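Local coordinates for protein dimethyladenosine transferase, putative (Plasmodium falciparum, PDB 2H1R) that probably transfers methyl groups from S-adenosyl-L-methionine to adenines of ribosomal RNA, as members of the rRNA adenine dimethyltransferase family do, at residues 55-69 with 80-94. Numbering follows the deposited sequence.
Sequences NLTVKLLPLAKKVIT and VKKRCLYEGYNNLEV
The amide nitrogen ND2 of N91 spends both of its hydrogens on backbone carbonyls of 55-69. One bond, 2.9 Å from ND2 to the O of L61, is nearly straight (169°), with the acceptor in the amide plane. The other, 3.2 Å from ND2 to the O of K65, comes from above the carbonyl plane rather than on a lone pair. N91 reaches them because CG lies between its backbone N and carbonyl carbon (chi1 55°), folding the amide over the turn between helix 57-60 and strand 66-70. Beside it, the L61 side chain slides past that of N91 in the opposite direction, CD2 lying beside OD1.

Strand pairing follows directly: V67 N donates to N91 O, V67 O accepts from E93 N at 2.8 Å, and T69 N donates to E93 O. V67 thus bonds to the residues on either side of L92, and E93 to those on either side of I68, the alternation of a parallel pair. At its margin K66 NZ forms a salt bridge with E93 OE2 at 2.7 Å, meeting the oxygen nearly along its C-O axis.

Against helix 74-86, L61 CD1 packs on C84 SG at 3.4 Å; Y89, in the turn that follows, offers a ring face to L61 CB, a CH-pi contact 4.2 Å from the centroid. A water links Y89 OH to V58 O. Further along, R83 NH1 donates to N55 OD1 at 2.8 Å, at the guanidinium edge, and also to T53 O; R83 NE pairs with E87 OE2. The in-plane partners N55 and E87 fix the rotation of the guanidinium, and V58 CG1 lies over one of its faces.

Strand 66-70, helix 74-86 and strand 92-93 thus form a beta-alpha-beta unit, with 92-93 at the sheet's edge, as in the Rossmann-like fold of class I methyltransferases; D71, a predicted S-adenosyl-L-methionine ligand, follows strand 66-70.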
ATOM      1  N   ASN A  55     -18.905 -16.561   6.526  1.00 26.45           N
ATOM      2  CA  ASN A  55     -18.437 -17.713   5.736  1.00 26.13           C
ATOM      3  C   ASN A  55     -16.915 -17.915   5.738  1.00 25.07           C
ATOM      4  O   ASN A  55     -16.439 -19.049   5.861  1.00 24.83           O
ATOM      5  CB  ASN A  55     -18.935 -17.601   4.282  1.00 28.26           C
ATOM      6  CG  ASN A  55     -20.243 -18.321   4.054  1.00 32.17           C
ATOM      7  OD1 ASN A  55     -20.906 -18.730   4.998  1.00 35.57           O
ATOM      8  ND2 ASN A  55     -20.626 -18.485   2.775  1.00 38.00           N
ATOM      9  N   LEU A  56     -16.157 -16.823   5.614  1.00 23.60           N
ATOM     10  CA  LEU A  56     -14.688 -16.884   5.800  1.00 23.66           C
ATOM     11  C   LEU A  56     -14.264 -16.927   7.294  1.00 23.64           C
ATOM     12  O   LEU A  56     -13.329 -17.655   7.670  1.00 22.52           O
ATOM     13  CB  LEU A  56     -13.996 -15.711   5.098  1.00 23.74           C
ATOM     14  CG  LEU A  56     -12.461 -15.709   5.206  1.00 25.00           C
ATOM     15  CD1 LEU A  56     -11.844 -16.895   4.490  1.00 23.85           C
ATOM     16  CD2 LEU A  56     -11.858 -14.376   4.707  1.00 24.29           C
ATOM     17  N   THR A  57     -14.965 -16.180   8.130  1.00 22.92           N
ATOM     18  CA  THR A  57     -14.702 -16.177   9.586  1.00 25.11           C
ATOM     19  C   THR A  57     -14.608 -17.580  10.185  1.00 24.87           C
ATOM     20  O   THR A  57     -13.642 -17.903  10.903  1.00 25.47           O
ATOM     21  CB  THR A  57     -15.774 -15.393  10.352  1.00 25.23           C
ATOM     22  OG1 THR A  57     -15.974 -14.133   9.722  1.00 27.29           O
ATOM     23  CG2 THR A  57     -15.319 -15.122  11.810  1.00 26.97           C
ATOM     24  N   VAL A  58     -15.594 -18.417   9.884  1.00 24.24           N
ATOM     25  CA  VAL A  58     -15.648 -19.751  10.461  1.00 25.27           C
ATOM     26  C   VAL A  58     -14.484 -20.630   9.991  1.00 25.33           C
ATOM     27  O   VAL A  58     -14.127 -21.613  10.653  1.00 25.76           O
ATOM     28  CB  VAL A  58     -17.041 -20.423  10.246  1.00 25.68           C
ATOM     29  CG1 VAL A  58     -18.156 -19.562  10.890  1.00 27.30           C
ATOM     30  CG2 VAL A  58     -17.343 -20.698   8.761  1.00 25.93           C
ATOM     31  N   LYS A  59     -13.867 -20.257   8.864  1.00 24.16           N
ATOM     32  CA  LYS A  59     -12.745 -21.022   8.341  1.00 24.03           C
ATOM     33  C   LYS A  59     -11.434 -20.543   8.929  1.00 22.38           C
ATOM     34  O   LYS A  59     -10.450 -21.318   8.978  1.00 22.33           O
ATOM     35  CB  LYS A  59     -12.671 -20.939   6.803  1.00 24.00           C
ATOM     36  CG  LYS A  59     -13.787 -21.678   6.066  1.00 26.95           C
ATOM     37  CD  LYS A  59     -13.770 -21.342   4.576  1.00 28.38           C
ATOM     38  CE  LYS A  59     -12.593 -21.973   3.829  1.00 32.42           C
ATOM     39  NZ  LYS A  59     -12.779 -23.449   3.723  1.00 36.54           N
ATOM     40  N   LEU A  60     -11.406 -19.268   9.327  1.00 20.51           N
ATOM     41  CA  LEU A  60     -10.226 -18.639   9.972  1.00 22.15           C
ATOM     42  C   LEU A  60     -10.006 -19.060  11.437  1.00 21.91           C
ATOM     43  O   LEU A  60      -8.888 -19.290  11.865  1.00 22.10           O
ATOM     44  CB  LEU A  60     -10.342 -17.102   9.928  1.00 21.46           C
ATOM     45  CG  LEU A  60     -10.286 -16.418   8.540  1.00 22.52           C
ATOM     46  CD1 LEU A  60     -10.724 -14.980   8.709  1.00 21.14           C
ATOM     47  CD2 LEU A  60      -8.895 -16.495   7.945  1.00 21.83           C
ATOM     48  N   LEU A  61     -11.091 -19.119  12.178  1.00 21.58           N
ATOM     49  CA  LEU A  61     -11.080 -19.373  13.635  1.00 22.15           C
ATOM     50  C   LEU A  61     -10.340 -20.657  14.145  1.00 22.88           C
ATOM     51  O   LEU A  61      -9.614 -20.595  15.142  1.00 23.55           O
ATOM     52  CB  LEU A  61     -12.515 -19.296  14.157  1.00 21.91           C
ATOM     53  CG  LEU A  61     -13.158 -17.901  14.241  1.00 21.79           C
ATOM     54  CD1 LEU A  61     -14.640 -17.990  14.357  1.00 22.43           C
ATOM     55  CD2 LEU A  61     -12.566 -17.134  15.431  1.00 21.87           C
ATOM     56  N   PRO A  62     -10.563 -21.811  13.514  1.00 23.57           N
ATOM     57  CA  PRO A  62      -9.786 -23.016  13.877  1.00 24.24           C
ATOM     58  C   PRO A  62      -8.308 -22.947  13.465  1.00 24.69           C
ATOM     59  O   PRO A  62      -7.501 -23.740  13.963  1.00 24.18           O
ATOM     60  CB  PRO A  62     -10.535 -24.145  13.158  1.00 24.79           C
ATOM     61  CG  PRO A  62     -11.190 -23.440  11.983  1.00 24.51           C
ATOM     62  CD  PRO A  62     -11.585 -22.111  12.481  1.00 23.89           C
ATOM     63  N   LEU A  63      -7.941 -21.962  12.616  1.00 24.13           N
ATOM     64  CA  LEU A  63      -6.557 -21.796  12.166  1.00 24.51           C
ATOM     65  C   LEU A  63      -5.768 -20.826  13.005  1.00 23.85           C
ATOM     66  O   LEU A  63      -4.614 -21.102  13.357  1.00 25.64           O
ATOM     67  CB  LEU A  63      -6.474 -21.397  10.675  1.00 24.44           C
ATOM     68  CG  LEU A  63      -7.155 -22.345   9.712  1.00 25.27           C
ATOM     69  CD1 LEU A  63      -7.165 -21.706   8.329  1.00 28.71           C
ATOM     70  CD2 LEU A  63      -6.483 -23.726   9.657  1.00 28.56           C
ATOM     71  N   ALA A  64      -6.395 -19.705  13.340  1.00 23.34           N
ATOM     72  CA  ALA A  64      -5.741 -18.572  13.961  1.00 23.54           C
ATOM     73  C   ALA A  64      -5.810 -18.700  15.466  1.00 23.89           C
ATOM     74  O   ALA A  64      -6.719 -19.348  15.991  1.00 24.21           O
ATOM     75  CB  ALA A  64      -6.468 -17.266  13.547  1.00 22.61           C
ATOM     76  N   LYS A  65      -4.895 -18.034  16.165  1.00 24.59           N
ATOM     77  CA  LYS A  65      -4.973 -17.919  17.641  1.00 24.84           C
ATOM     78  C   LYS A  65      -6.319 -17.298  18.019  1.00 25.21           C
ATOM     79  O   LYS A  65      -7.111 -17.844  18.805  1.00 23.85           O
ATOM     80  CB  LYS A  65      -3.814 -17.068  18.163  1.00 24.86           C
ATOM     81  CG  LYS A  65      -3.904 -16.686  19.656  1.00 28.00           C
ATOM     82  CD  LYS A  65      -2.483 -16.476  20.202  1.00 32.37           C
ATOM     83  CE  LYS A  65      -1.938 -15.079  19.952  1.00 35.75           C
ATOM     84  NZ  LYS A  65      -0.688 -14.860  20.782  1.00 38.44           N
ATOM     85  N   LYS A  66      -6.592 -16.163  17.380  1.00 24.24           N
ATOM     86  CA  LYS A  66      -7.876 -15.508  17.480  1.00 23.97           C
ATOM     87  C   LYS A  66      -8.110 -14.607  16.266  1.00 23.59           C
ATOM     88  O   LYS A  66      -7.165 -14.219  15.563  1.00 22.70           O
ATOM     89  CB  LYS A  66      -7.961 -14.677  18.747  1.00 23.72           C
ATOM     90  CG  LYS A  66      -7.122 -13.475  18.769  1.00 25.09           C
ATOM     91  CD  LYS A  66      -7.369 -12.744  20.083  1.00 31.97           C
ATOM     92  CE  LYS A  66      -6.857 -11.325  20.005  1.00 35.46           C
ATOM     93  NZ  LYS A  66      -7.226 -10.562  21.260  1.00 39.13           N
ATOM     94  N   VAL A  67      -9.386 -14.295  16.048  1.00 24.68           N
ATOM     95  CA  VAL A  67      -9.806 -13.462  14.912  1.00 24.40           C
ATOM     96  C   VAL A  67     -10.488 -12.212  15.460  1.00 25.53           C
ATOM     97  O   VAL A  67     -11.342 -12.282  16.364  1.00 25.39           O
ATOM     98  CB  VAL A  67     -10.773 -14.198  13.955  1.00 23.77           C
ATOM     99  CG1 VAL A  67     -11.298 -13.210  12.833  1.00 23.52           C
ATOM    100  CG2 VAL A  67     -10.142 -15.496  13.355  1.00 22.22           C
ATOM    101  N   ILE A  68     -10.091 -11.063  14.925  1.00 26.12           N
ATOM    102  CA  ILE A  68     -10.748  -9.798  15.258  1.00 28.63           C
ATOM    103  C   ILE A  68     -11.389  -9.359  13.961  1.00 30.44           C
ATOM    104  O   ILE A  68     -10.749  -9.356  12.899  1.00 28.64           O
ATOM    105  CB  ILE A  68      -9.759  -8.739  15.770  1.00 28.67           C
ATOM    106  CG1 ILE A  68      -9.052  -9.237  17.052  1.00 28.88           C
ATOM    107  CG2 ILE A  68     -10.487  -7.395  16.017  1.00 30.60           C
ATOM    108  CD1 ILE A  68      -7.771  -8.503  17.384  1.00 30.23           C
ATOM    109  N   THR A  69     -12.673  -9.071  14.025  1.00 32.81           N
ATOM    110  CA  THR A  69     -13.358  -8.678  12.811  1.00 36.55           C
ATOM    111  C   THR A  69     -13.935  -7.274  12.956  1.00 38.67           C
ATOM    112  O   THR A  69     -14.344  -6.872  14.050  1.00 39.22           O
ATOM    113  CB  THR A  69     -14.410  -9.721  12.393  1.00 36.50           C
ATOM    114  OG1 THR A  69     -15.085  -9.280  11.211  1.00 40.27           O
ATOM    115  CG2 THR A  69     -15.405  -9.952  13.477  1.00 37.01           C
ATOM    116  N   VAL A  80     -23.041 -13.363  12.962  1.00 35.85           N
ATOM    117  CA  VAL A  80     -21.750 -14.046  12.802  1.00 35.19           C
ATOM    118  C   VAL A  80     -21.251 -14.535  14.163  1.00 34.65           C
ATOM    119  O   VAL A  80     -20.828 -15.679  14.303  1.00 34.78           O
ATOM    120  CB  VAL A  80     -20.709 -13.097  12.174  1.00 34.97           C
ATOM    121  CG1 VAL A  80     -19.332 -13.753  12.109  1.00 35.35           C
ATOM    122  CG2 VAL A  80     -21.148 -12.702  10.778  1.00 36.60           C
ATOM    123  N   LYS A  81     -21.300 -13.651  15.152  1.00 34.76           N
ATOM    124  CA  LYS A  81     -21.019 -14.004  16.546  1.00 35.43           C
ATOM    125  C   LYS A  81     -21.803 -15.236  16.993  1.00 35.32           C
ATOM    126  O   LYS A  81     -21.212 -16.197  17.453  1.00 35.38           O
ATOM    127  CB  LYS A  81     -21.326 -12.822  17.452  1.00 36.16           C
ATOM    128  CG  LYS A  81     -20.098 -12.207  18.112  1.00 38.11           C
ATOM    129  CD  LYS A  81     -19.888 -12.776  19.544  1.00 43.14           C
ATOM    130  CE  LYS A  81     -18.646 -13.699  19.693  1.00 44.09           C
ATOM    131  NZ  LYS A  81     -18.752 -15.018  18.949  1.00 42.24           N
ATOM    132  N   LYS A  82     -23.125 -15.225  16.817  1.00 35.43           N
ATOM    133  CA  LYS A  82     -23.959 -16.402  17.138  1.00 35.56           C
ATOM    134  C   LYS A  82     -23.528 -17.642  16.388  1.00 34.52           C
ATOM    135  O   LYS A  82     -23.463 -18.745  16.962  1.00 34.28           O
ATOM    136  CB  LYS A  82     -25.436 -16.134  16.840  1.00 36.13           C
ATOM    137  CG  LYS A  82     -26.083 -15.249  17.889  1.00 40.51           C
ATOM    138  CD  LYS A  82     -27.458 -14.757  17.445  1.00 44.33           C
ATOM    139  CE  LYS A  82     -27.954 -13.685  18.407  1.00 47.60           C
ATOM    140  NZ  LYS A  82     -29.096 -12.923  17.805  1.00 49.43           N
ATOM    141  N   ARG A  83     -23.244 -17.467  15.104  1.00 32.76           N
ATOM    142  CA  ARG A  83     -22.823 -18.564  14.258  1.00 32.62           C
ATOM    143  C   ARG A  83     -21.534 -19.211  14.758  1.00 32.13           C
ATOM    144  O   ARG A  83     -21.447 -20.432  14.868  1.00 32.54           O
ATOM    145  CB  ARG A  83     -22.610 -18.074  12.829  1.00 31.93           C
ATOM    146  CG  ARG A  83     -22.203 -19.181  11.900  1.00 32.60           C
ATOM    147  CD  ARG A  83     -21.862 -18.664  10.540  1.00 30.71           C
ATOM    148  NE  ARG A  83     -21.467 -19.784   9.706  1.00 32.49           N
ATOM    149  CZ  ARG A  83     -21.234 -19.693   8.415  1.00 29.62           C
ATOM    150  NH1 ARG A  83     -21.361 -18.527   7.799  1.00 30.04           N
ATOM    151  NH2 ARG A  83     -20.866 -20.783   7.750  1.00 32.48           N
ATOM    152  N   CYS A  84     -20.535 -18.383  15.033  1.00 31.92           N
ATOM    153  CA  CYS A  84     -19.225 -18.888  15.456  1.00 32.39           C
ATOM    154  C   CYS A  84     -19.315 -19.609  16.822  1.00 32.51           C
ATOM    155  O   CYS A  84     -18.765 -20.696  16.982  1.00 32.66           O
ATOM    156  CB  CYS A  84     -18.214 -17.747  15.454  1.00 31.74           C
ATOM    157  SG  CYS A  84     -17.903 -17.115  13.727  1.00 33.99           S
ATOM    158  N   LEU A  85     -20.025 -19.004  17.770  1.00 33.74           N
ATOM    159  CA  LEU A  85     -20.294 -19.620  19.078  1.00 35.57           C
ATOM    160  C   LEU A  85     -20.935 -20.985  18.893  1.00 36.10           C
ATOM    161  O   LEU A  85     -20.457 -21.982  19.438  1.00 35.58           O
ATOM    162  CB  LEU A  85     -21.193 -18.717  19.929  1.00 35.71           C
ATOM    163  CG  LEU A  85     -20.558 -17.485  20.589  1.00 37.81           C
ATOM    164  CD1 LEU A  85     -21.601 -16.521  21.126  1.00 39.01           C
ATOM    165  CD2 LEU A  85     -19.603 -17.917  21.721  1.00 39.84           C
ATOM    166  N   TYR A  86     -21.988 -21.030  18.073  1.00 37.09           N
ATOM    167  CA  TYR A  86     -22.702 -22.270  17.744  1.00 37.78           C
ATOM    168  C   TYR A  86     -21.817 -23.381  17.215  1.00 37.83           C
ATOM    169  O   TYR A  86     -22.040 -24.582  17.518  1.00 37.51           O
ATOM    170  CB  TYR A  86     -23.814 -22.002  16.719  1.00 39.84           C
ATOM    171  CG  TYR A  86     -24.680 -23.213  16.458  1.00 41.62           C
ATOM    172  CD1 TYR A  86     -25.698 -23.557  17.345  1.00 44.07           C
ATOM    173  CD2 TYR A  86     -24.470 -24.026  15.342  1.00 43.54           C
ATOM    174  CE1 TYR A  86     -26.497 -24.686  17.126  1.00 45.46           C
ATOM    175  CE2 TYR A  86     -25.267 -25.155  15.105  1.00 45.07           C
ATOM    176  CZ  TYR A  86     -26.282 -25.473  16.007  1.00 45.05           C
ATOM    177  OH  TYR A  86     -27.096 -26.577  15.797  1.00 45.13           O
ATOM    178  N   GLU A  87     -20.843 -23.015  16.386  1.00 36.38           N
ATOM    179  CA  GLU A  87     -19.950 -24.019  15.829  1.00 36.64           C
ATOM    180  C   GLU A  87     -18.794 -24.363  16.775  1.00 35.29           C
ATOM    181  O   GLU A  87     -17.939 -25.167  16.431  1.00 36.64           O
ATOM    182  CB  GLU A  87     -19.440 -23.603  14.441  1.00 37.25           C
ATOM    183  CG  GLU A  87     -20.590 -23.379  13.446  1.00 38.37           C
ATOM    184  CD  GLU A  87     -20.135 -22.911  12.073  1.00 39.45           C
ATOM    185  OE1 GLU A  87     -18.963 -23.180  11.703  1.00 42.26           O
ATOM    186  OE2 GLU A  87     -20.972 -22.295  11.349  1.00 41.98           O
ATOM    187  N   GLY A  88     -18.781 -23.756  17.955  1.00 34.17           N
ATOM    188  CA  GLY A  88     -17.802 -24.106  19.017  1.00 32.93           C
ATOM    189  C   GLY A  88     -16.559 -23.238  19.083  1.00 31.59           C
ATOM    190  O   GLY A  88     -15.554 -23.645  19.678  1.00 31.52           O
ATOM    191  N   TYR A  89     -16.605 -22.053  18.462  1.00 29.99           N
ATOM    192  CA  TYR A  89     -15.463 -21.139  18.453  1.00 29.43           C
ATOM    193  C   TYR A  89     -15.698 -19.995  19.406  1.00 29.20           C
ATOM    194  O   TYR A  89     -16.635 -19.192  19.248  1.00 29.01           O
ATOM    195  CB  TYR A  89     -15.127 -20.609  17.040  1.00 29.44           C
ATOM    196  CG  TYR A  89     -15.010 -21.692  15.984  1.00 29.15           C
ATOM    197  CD1 TYR A  89     -13.959 -22.611  16.009  1.00 29.43           C
ATOM    198  CD2 TYR A  89     -15.929 -21.783  14.946  1.00 28.74           C
ATOM    199  CE1 TYR A  89     -13.850 -23.601  15.036  1.00 29.48           C
ATOM    200  CE2 TYR A  89     -15.824 -22.767  13.981  1.00 28.48           C
ATOM    201  CZ  TYR A  89     -14.798 -23.683  14.043  1.00 29.67           C
ATOM    202  OH  TYR A  89     -14.685 -24.654  13.083  1.00 31.38           O
ATOM    203  N   ASN A  90     -14.843 -19.926  20.417  1.00 28.17           N
ATOM    204  CA  ASN A  90     -14.945 -18.879  21.401  1.00 28.27           C
ATOM    205  C   ASN A  90     -13.864 -17.839  21.203  1.00 28.13           C
ATOM    206  O   ASN A  90     -13.754 -16.901  21.995  1.00 28.01           O
ATOM    207  CB  ASN A  90     -14.846 -19.480  22.816  1.00 29.60           C
ATOM    208  CG  ASN A  90     -16.082 -20.254  23.205  1.00 33.08           C
ATOM    209  OD1 ASN A  90     -17.192 -19.731  23.169  1.00 37.35           O
ATOM    210  ND2 ASN A  90     -15.895 -21.486  23.612  1.00 36.33           N
ATOM    211  N   ASN A  91     -13.077 -17.991  20.140  1.00 27.55           N
ATOM    212  CA  ASN A  91     -11.938 -17.087  19.916  1.00 26.78           C
ATOM    213  C   ASN A  91     -12.206 -15.983  18.880  1.00 27.53           C
ATOM    214  O   ASN A  91     -11.291 -15.548  18.192  1.00 26.64           O
ATOM    215  CB  ASN A  91     -10.669 -17.882  19.545  1.00 25.80           C
ATOM    216  CG  ASN A  91     -10.862 -18.806  18.335  1.00 25.24           C
ATOM    217  OD1 ASN A  91     -11.933 -19.364  18.115  1.00 27.10           O
ATOM    218  ND2 ASN A  91      -9.798 -18.970  17.547  1.00 21.44           N
ATOM    219  N   LEU A  92     -13.457 -15.524  18.800  1.00 27.57           N
ATOM    220  CA  LEU A  92     -13.804 -14.387  17.934  1.00 27.98           C
ATOM    221  C   LEU A  92     -14.056 -13.105  18.722  1.00 29.79           C
ATOM    222  O   LEU A  92     -14.789 -13.105  19.714  1.00 28.62           O
ATOM    223  CB  LEU A  92     -15.044 -14.711  17.080  1.00 28.08           C
ATOM    224  CG  LEU A  92     -15.560 -13.629  16.125  1.00 27.11           C
ATOM    225  CD1 LEU A  92     -14.604 -13.362  14.946  1.00 24.77           C
ATOM    226  CD2 LEU A  92     -16.958 -14.053  15.636  1.00 27.81           C
ATOM    227  N   GLU A  93     -13.457 -12.012  18.249  1.00 31.69           N
ATOM    228  CA  GLU A  93     -13.558 -10.706  18.870  1.00 35.36           C
ATOM    229  C   GLU A  93     -14.077  -9.735  17.820  1.00 36.21           C
ATOM    230  O   GLU A  93     -13.747  -9.861  16.634  1.00 34.77           O
ATOM    231  CB  GLU A  93     -12.152 -10.277  19.301  1.00 35.48           C
ATOM    232  CG  GLU A  93     -12.060  -9.183  20.330  1.00 38.48           C
ATOM    233  CD  GLU A  93     -10.619  -8.718  20.506  1.00 39.51           C
ATOM    234  OE1 GLU A  93     -10.345  -7.521  20.230  1.00 45.51           O
ATOM    235  OE2 GLU A  93      -9.751  -9.561  20.876  1.00 44.12           O
ATOM    236  N   VAL A  94     -14.898  -8.780  18.259  1.00 37.62           N
ATOM    237  CA  VAL A  94     -15.326  -7.660  17.426  1.00 39.08           C
ATOM    238  C   VAL A  94     -14.983  -6.316  18.094  1.00 39.86           C
ATOM    239  O   VAL A  94     -14.183  -5.517  17.557  1.00 40.68           O
ATOM    240  CB  VAL A  94     -16.843  -7.730  17.059  1.00 39.19           C
ATOM    241  CG1 VAL A  94     -17.214  -6.565  16.142  1.00 39.15           C
ATOM    242  CG2 VAL A  94     -17.161  -9.055  16.364  1.00 39.65           C
TER
HETATM  243  O   HOH W   1     -14.636 -24.177  10.486  1.00 39.80           O